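Chitinase (Paenibacillus sp. FPU-7, PDB 5GZT) probably catalyses the random endo-hydrolysis of N-acetyl-beta-D-glucosaminide (1->4)-beta-linkages in chitin and chitodextrins. Local coordinates at residues T789-A794 against A835-L840. Numbering follows the deposited sequence.
Sequences THINYA and AYLKTL
In the second family 18 glycosyl hydrolase domain, a TIM barrel, Ile791 and Tyr793 of a barrel strand meet Leu837 and Leu840 of the helix that covers it from outside. Strand 790-794 and helix 835-840 run antiparallel at 175°, their axes 11.5 Å apart, as in a beta-alpha-beta unit of the barrel: helix 830-843 returns along the outside between parallel strands 790-799 and 848-854, after an insertion of a short strand and two helices. The contact is wholly apolar, made by the terminal methyls of Ile791, Leu837 and Leu840 and the part of the Tyr793 ring nearest its CB. Ile791 reaches across with CD1, which lies 3.7 Å from Leu840 CD2 and 4.1 Å from Leu837 CD2, so one methyl touches two leucines a helical turn apart. Its chain is extended (chi2 170°), which carries that methyl out toward the helix, and it crosses Leu840 at about a right angle. Leu837 spreads its two methyls along the strand: while CD2 faces Ile791, CD1 approaches the Tyr793 ring obliquely, 3.7 Å from Tyr793 CD1. Tyr793 OH is hydrogen-bonded to Asp830 OD1 and Asn833 ND2, earlier on the same helix, and its ring packs edge-to-face with Phe834; this ties down the ring that Leu837 touches. On the other side of the strand, His790 NE2 is hydrogen-bonded to Glu938, while Thr789 OG1 is hydrogen-bonded to His790 ND1 in the imidazole plane. Strand 790-799 lies between parallel strands 765-771 and 848-854; Ile791 also touches Val770 of the former, and Leu840 packs on Val783 in the loop preceding the strand.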
loop_
_atom_site.group_PDB
_atom_site.type_symbol
_atom_site.label_atom_id
_atom_site.label_comp_id
_atom_site.label_asym_id
_atom_site.label_seq_id
_atom_site.Cartn_x
_atom_site.Cartn_y
_atom_site.Cartn_z
ATOM N N THR B 789 42.085 -29.365 7.178
ATOM C CA THR B 789 42.061 -30.480 6.233
ATOM C C THR B 789 42.772 -30.064 4.968
ATOM O O THR B 789 43.204 -30.928 4.168
ATOM C CB THR B 789 40.622 -30.883 5.870
ATOM O OG1 THR B 789 39.986 -29.818 5.181
ATOM C CG2 THR B 789 39.838 -31.248 7.220
ATOM N N HIS B 790 42.798 -28.762 4.712
ATOM C CA HIS B 790 43.289 -28.255 3.409
ATOM C C HIS B 790 44.092 -26.995 3.638
ATOM O O HIS B 790 43.826 -26.198 4.552
ATOM C CB HIS B 790 42.163 -27.950 2.378
ATOM C CG HIS B 790 41.434 -29.136 1.827
ATOM N ND1 HIS B 790 40.648 -29.956 2.587
ATOM C CD2 HIS B 790 41.402 -29.666 0.558
ATOM C CE1 HIS B 790 40.157 -30.924 1.838
ATOM N NE2 HIS B 790 40.592 -30.753 0.596
ATOM N N ILE B 791 45.088 -26.824 2.806
ATOM C CA ILE B 791 45.803 -25.568 2.624
ATOM C C ILE B 791 45.824 -25.127 1.212
ATOM O O ILE B 791 46.120 -25.955 0.323
ATOM C CB ILE B 791 47.272 -25.766 3.054
ATOM C CG1 ILE B 791 47.344 -25.895 4.598
ATOM C CG2 ILE B 791 48.123 -24.539 2.590
ATOM C CD1 ILE B 791 48.693 -26.332 5.139
ATOM N N ASN B 792 45.557 -23.856 0.963
ATOM C CA ASN B 792 45.905 -23.260 -0.306
ATOM C C ASN B 792 47.204 -22.415 -0.178
ATOM O O ASN B 792 47.251 -21.525 0.635
ATOM C CB ASN B 792 44.816 -22.302 -0.859
ATOM C CG ASN B 792 43.636 -23.020 -1.523
ATOM O OD1 ASN B 792 43.615 -24.238 -1.664
ATOM N ND2 ASN B 792 42.587 -22.266 -1.788
ATOM N N TYR B 793 48.245 -22.690 -0.957
ATOM C CA TYR B 793 49.479 -21.888 -0.934
ATOM C C TYR B 793 49.351 -20.743 -1.897
ATOM O O TYR B 793 49.200 -20.967 -3.084
ATOM C CB TYR B 793 50.688 -22.756 -1.301
ATOM C CG TYR B 793 51.998 -22.063 -1.180
ATOM C CD1 TYR B 793 52.613 -21.872 0.069
ATOM C CD2 TYR B 793 52.620 -21.535 -2.304
ATOM C CE1 TYR B 793 53.860 -21.221 0.183
ATOM C CE2 TYR B 793 53.884 -20.871 -2.203
ATOM C CZ TYR B 793 54.489 -20.722 -0.968
ATOM O OH TYR B 793 55.703 -20.113 -0.933
ATOM N N ALA B 794 49.309 -19.502 -1.375
ATOM C CA ALA B 794 49.195 -18.284 -2.143
ATOM C C ALA B 794 50.614 -17.693 -2.375
ATOM O O ALA B 794 51.299 -17.482 -1.404
ATOM C CB ALA B 794 48.391 -17.316 -1.310
ATOM N N ALA B 835 59.363 -26.961 1.469
ATOM C CA ALA B 835 59.855 -28.008 2.391
ATOM C C ALA B 835 59.067 -27.980 3.666
ATOM O O ALA B 835 58.775 -29.021 4.240
ATOM C CB ALA B 835 61.339 -27.819 2.724
ATOM N N TYR B 836 58.678 -26.797 4.117
ATOM C CA TYR B 836 57.815 -26.699 5.327
ATOM C C TYR B 836 56.462 -27.407 5.144
ATOM O O TYR B 836 56.056 -28.238 5.953
ATOM C CB TYR B 836 57.576 -25.234 5.719
ATOM C CG TYR B 836 56.758 -25.058 6.994
ATOM C CD1 TYR B 836 57.270 -25.420 8.245
ATOM C CD2 TYR B 836 55.432 -24.561 6.932
ATOM C CE1 TYR B 836 56.471 -25.260 9.406
ATOM C CE2 TYR B 836 54.661 -24.376 8.055
ATOM C CZ TYR B 836 55.155 -24.734 9.307
ATOM O OH TYR B 836 54.309 -24.559 10.404
ATOM N N LEU B 837 55.796 -27.114 4.031
ATOM C CA LEU B 837 54.482 -27.744 3.761
ATOM C C LEU B 837 54.607 -29.263 3.744
ATOM O O LEU B 837 53.744 -29.977 4.257
ATOM C CB LEU B 837 53.964 -27.254 2.408
ATOM C CG LEU B 837 53.510 -25.823 2.495
ATOM C CD1 LEU B 837 53.210 -25.331 1.075
ATOM C CD2 LEU B 837 52.302 -25.623 3.369
ATOM N N LYS B 838 55.725 -29.740 3.218
ATOM C CA LYS B 838 55.928 -31.144 3.188
ATOM C C LYS B 838 56.032 -31.805 4.565
ATOM O O LYS B 838 55.606 -32.966 4.702
ATOM C CB LYS B 838 57.105 -31.448 2.316
ATOM C CG LYS B 838 57.416 -32.911 2.275
ATOM C CD LYS B 838 58.394 -33.178 1.173
ATOM C CE LYS B 838 58.910 -34.604 1.258
ATOM N NZ LYS B 838 59.770 -34.852 0.078
ATOM N N THR B 839 56.472 -31.048 5.597
ATOM C CA THR B 839 56.611 -31.551 6.942
ATOM C C THR B 839 55.265 -31.516 7.590
ATOM O O THR B 839 54.944 -32.389 8.382
ATOM C CB THR B 839 57.603 -30.755 7.873
ATOM O OG1 THR B 839 57.053 -29.448 8.271
ATOM C CG2 THR B 839 58.981 -30.681 7.253
ATOM N N LEU B 840 54.479 -30.501 7.285
ATOM C CA LEU B 840 53.089 -30.551 7.635
ATOM C C LEU B 840 52.491 -31.843 7.158
ATOM O O LEU B 840 51.760 -32.486 7.906
ATOM C CB LEU B 840 52.330 -29.394 7.054
ATOM C CG LEU B 840 52.081 -28.203 7.916
ATOM C CD1 LEU B 840 53.186 -27.866 8.907
ATOM C CD2 LEU B 840 51.768 -27.032 7.019
#